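Local structure of uncharacterized protein (Parabacteroides distasonis, 4Q34) at residues His175-Trp183 against Ile195-Pro205. The protein is a putative esterase of the alpha/beta hydrolase family, probably hydrolysing ester bonds, though its natural substrate is not known. Residues are numbered along the deposited sequence; the frame is centred on the assembly and turned at random.
Sequences HSQGGPVGW and IASYEPGGAVP
Ser176 N donates to Tyr198 O at 3.0 Å and lies nearly in line with the Tyr198 C=O bond (C=O...N 170°). His175 CD2, at the ring edge, lies 3.2 Å from Tyr198 O. The ring reaches it because CG is anti to the backbone N (chi1 -174°); its NE2 is hydrogen-bonded to His298 O. Ser176 O takes two N-H groups. Gly201 N, 3.0 Å from Ser176 O, comes from above the carbonyl plane. Gly179 N reaches that oxygen from the opposite face.

Glu199 turns its carboxylate away from 175-183. OE1 meets Arg117 in a salt bridge and His298 ND1 in a hydrogen bond, and OE2 accepts from Gly247 N.

Further along, one water joins the segments. Trp183 NE1 donates to it at 2.9 Å, in the plane of the indole, and the water donates to Gly202 O. Gly179 O sits over one face of that indole, near its rim. Trp183 CZ3 packs 3.9 Å from Ile195 CG2, while Pro180 CB meets Ala203 CB at 4.0 Å.

Thr174-His175-Ser176-Gln177-Gly178 matches the Gly-X-Ser-X-Gly pattern of the nucleophile elbow, with Thr in place of the first Gly. Ser176, at positive phi (61°), is probably the nucleophile. The elbow joins strand 170-175 to helix 178-185, in the beta-alpha-beta unit completed by strand 192-198 of the alpha/beta hydrolase fold.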
loop_
_atom_site.group_PDB
_atom_site.type_symbol
_atom_site.label_atom_id
_atom_site.label_comp_id
_atom_site.label_asym_id
_atom_site.label_seq_id
_atom_site.Cartn_x
_atom_site.Cartn_y
_atom_site.Cartn_z
ATOM N N HIS A 175 -9.517 -6.903 -12.767
ATOM C CA HIS A 175 -9.353 -8.311 -12.451
ATOM C C HIS A 175 -10.436 -8.833 -11.516
ATOM O O HIS A 175 -10.651 -8.282 -10.456
ATOM C CB HIS A 175 -8.010 -8.493 -11.735
ATOM C CG HIS A 175 -7.661 -9.923 -11.474
ATOM N ND1 HIS A 175 -7.033 -10.337 -10.325
ATOM C CD2 HIS A 175 -7.812 -11.031 -12.240
ATOM C CE1 HIS A 175 -6.870 -11.643 -10.360
ATOM N NE2 HIS A 175 -7.285 -12.080 -11.534
ATOM N N SER A 176 -11.101 -9.923 -11.924
ATOM C CA SER A 176 -12.008 -10.695 -11.067
ATOM C C SER A 176 -13.193 -9.841 -10.565
ATOM O O SER A 176 -13.989 -9.435 -11.393
ATOM C CB SER A 176 -11.215 -11.405 -9.976
ATOM O OG SER A 176 -11.968 -12.505 -9.523
ATOM N N GLN A 177 -13.303 -9.575 -9.265
ATOM C CA GLN A 177 -14.359 -8.682 -8.776
ATOM C C GLN A 177 -14.143 -7.254 -9.225
ATOM O O GLN A 177 -15.072 -6.445 -9.232
ATOM C CB GLN A 177 -14.448 -8.740 -7.268
ATOM C CG GLN A 177 -14.867 -10.116 -6.761
ATOM C CD GLN A 177 -13.797 -11.233 -6.803
ATOM O OE1 GLN A 177 -12.562 -11.034 -6.973
ATOM N NE2 GLN A 177 -14.293 -12.443 -6.618
ATOM N N GLY A 178 -12.915 -6.946 -9.621
ATOM C CA GLY A 178 -12.631 -5.716 -10.377
ATOM C C GLY A 178 -13.509 -5.597 -11.631
ATOM O O GLY A 178 -13.741 -4.501 -12.125
ATOM N N GLY A 179 -13.959 -6.742 -12.167
ATOM C CA GLY A 179 -14.896 -6.797 -13.302
ATOM C C GLY A 179 -16.140 -5.945 -13.068
ATOM O O GLY A 179 -16.305 -4.936 -13.762
ATOM N N PRO A 180 -16.984 -6.333 -12.100
ATOM C CA PRO A 180 -18.176 -5.539 -11.802
ATOM C C PRO A 180 -17.859 -4.166 -11.233
ATOM O O PRO A 180 -18.675 -3.261 -11.383
ATOM C CB PRO A 180 -18.974 -6.400 -10.827
ATOM C CG PRO A 180 -18.030 -7.447 -10.370
ATOM C CD PRO A 180 -17.070 -7.668 -11.477
ATOM N N VAL A 181 -16.707 -3.988 -10.606
ATOM C CA VAL A 181 -16.309 -2.626 -10.248
ATOM C C VAL A 181 -16.202 -1.798 -11.531
ATOM O O VAL A 181 -16.723 -0.718 -11.604
ATOM C CB VAL A 181 -15.042 -2.574 -9.387
ATOM C CG1 VAL A 181 -14.573 -1.157 -9.193
ATOM C CG2 VAL A 181 -15.302 -3.260 -8.044
ATOM N N GLY A 182 -15.507 -2.344 -12.529
ATOM C CA GLY A 182 -15.404 -1.766 -13.850
ATOM C C GLY A 182 -16.755 -1.489 -14.491
ATOM O O GLY A 182 -17.005 -0.371 -14.991
ATOM N N TRP A 183 -17.665 -2.468 -14.445
ATOM C CA TRP A 183 -18.949 -2.313 -15.114
ATOM C C TRP A 183 -19.746 -1.186 -14.449
ATOM O O TRP A 183 -20.419 -0.429 -15.144
ATOM C CB TRP A 183 -19.787 -3.593 -15.189
ATOM C CG TRP A 183 -19.078 -4.836 -15.586
ATOM C CD1 TRP A 183 -19.269 -6.052 -15.038
ATOM C CD2 TRP A 183 -18.080 -5.012 -16.611
ATOM N NE1 TRP A 183 -18.457 -6.986 -15.628
ATOM C CE2 TRP A 183 -17.701 -6.364 -16.588
ATOM C CE3 TRP A 183 -17.428 -4.161 -17.505
ATOM C CZ2 TRP A 183 -16.726 -6.892 -17.436
ATOM C CZ3 TRP A 183 -16.489 -4.692 -18.371
ATOM C CH2 TRP A 183 -16.120 -6.037 -18.311
ATOM N N ILE A 195 -12.094 -0.801 -21.585
ATOM C CA ILE A 195 -11.926 -1.667 -20.418
ATOM C C ILE A 195 -11.354 -2.996 -20.892
ATOM O O ILE A 195 -11.928 -3.585 -21.812
ATOM C CB ILE A 195 -13.249 -1.965 -19.700
ATOM C CG1 ILE A 195 -13.920 -0.698 -19.194
ATOM C CG2 ILE A 195 -13.015 -2.931 -18.546
ATOM C CD1 ILE A 195 -15.346 -0.889 -18.719
ATOM N N ALA A 196 -10.258 -3.417 -20.259
ATOM C CA ALA A 196 -9.727 -4.770 -20.392
ATOM C C ALA A 196 -9.881 -5.454 -19.048
ATOM O O ALA A 196 -9.399 -4.934 -18.028
ATOM C CB ALA A 196 -8.255 -4.759 -20.786
ATOM N N SER A 197 -10.465 -6.639 -19.046
ATOM C CA SER A 197 -10.695 -7.357 -17.808
ATOM C C SER A 197 -10.142 -8.767 -17.844
ATOM O O SER A 197 -10.447 -9.546 -18.786
ATOM C CB SER A 197 -12.194 -7.375 -17.463
ATOM O OG SER A 197 -12.408 -7.864 -16.148
ATOM N N TYR A 198 -9.361 -9.101 -16.812
ATOM C CA TYR A 198 -8.829 -10.440 -16.643
ATOM C C TYR A 198 -9.758 -11.249 -15.732
ATOM O O TYR A 198 -10.011 -10.844 -14.577
ATOM C CB TYR A 198 -7.399 -10.439 -16.060
ATOM C CG TYR A 198 -6.427 -9.893 -17.059
ATOM C CD1 TYR A 198 -5.842 -10.711 -18.018
ATOM C CD2 TYR A 198 -6.204 -8.554 -17.119
ATOM C CE1 TYR A 198 -5.029 -10.192 -19.001
ATOM C CE2 TYR A 198 -5.391 -7.997 -18.075
ATOM C CZ TYR A 198 -4.785 -8.829 -19.025
ATOM O OH TYR A 198 -3.982 -8.306 -20.017
ATOM N N GLU A 199 -10.308 -12.330 -16.269
ATOM C CA GLU A 199 -11.163 -13.239 -15.501
ATOM C C GLU A 199 -12.179 -12.523 -14.602
ATOM O O GLU A 199 -12.216 -12.754 -13.399
ATOM C CB GLU A 199 -10.336 -14.217 -14.662
ATOM C CG GLU A 199 -9.408 -15.051 -15.539
ATOM C CD GLU A 199 -9.365 -16.525 -15.209
ATOM O OE1 GLU A 199 -9.772 -16.916 -14.091
ATOM O OE2 GLU A 199 -8.882 -17.321 -16.074
ATOM N N PRO A 200 -13.022 -11.669 -15.195
ATOM C CA PRO A 200 -14.073 -11.043 -14.409
ATOM C C PRO A 200 -15.025 -12.057 -13.780
ATOM O O PRO A 200 -15.241 -13.144 -14.287
ATOM C CB PRO A 200 -14.817 -10.150 -15.426
ATOM C CG PRO A 200 -14.498 -10.743 -16.747
ATOM C CD PRO A 200 -13.104 -11.298 -16.603
ATOM N N GLY A 201 -15.624 -11.665 -12.676
ATOM C CA GLY A 201 -16.620 -12.514 -12.033
ATOM C C GLY A 201 -17.572 -11.628 -11.256
ATOM O O GLY A 201 -17.118 -10.799 -10.473
ATOM N N GLY A 202 -18.860 -11.820 -11.479
ATOM C CA GLY A 202 -19.898 -11.179 -10.704
ATOM C C GLY A 202 -20.644 -10.095 -11.471
ATOM O O GLY A 202 -20.046 -9.361 -12.274
ATOM N N ALA A 203 -21.943 -10.041 -11.203
ATOM C CA ALA A 203 -22.845 -8.954 -11.583
ATOM C C ALA A 203 -22.685 -8.529 -13.049
ATOM O O ALA A 203 -22.426 -7.347 -13.377
ATOM C CB ALA A 203 -22.676 -7.791 -10.643
ATOM N N VAL A 204 -22.853 -9.499 -13.929
ATOM C CA VAL A 204 -22.748 -9.236 -15.367
ATOM C C VAL A 204 -24.082 -8.634 -15.805
ATOM O O VAL A 204 -25.106 -9.226 -15.587
ATOM C CB VAL A 204 -22.434 -10.523 -16.136
ATOM C CG1 VAL A 204 -22.349 -10.236 -17.619
ATOM C CG2 VAL A 204 -21.144 -11.156 -15.601
ATOM N N PRO A 205 -24.084 -7.424 -16.397
ATOM C CA PRO A 205 -25.350 -6.798 -16.652
ATOM C C PRO A 205 -26.010 -7.209 -17.979
ATOM O O PRO A 205 -25.416 -7.091 -19.047
ATOM C CB PRO A 205 -25.015 -5.288 -16.648
ATOM C CG PRO A 205 -23.628 -5.268 -17.167
ATOM C CD PRO A 205 -22.964 -6.499 -16.607
HETATM O O HOH W 1 -18.251 -9.541 -14.295
#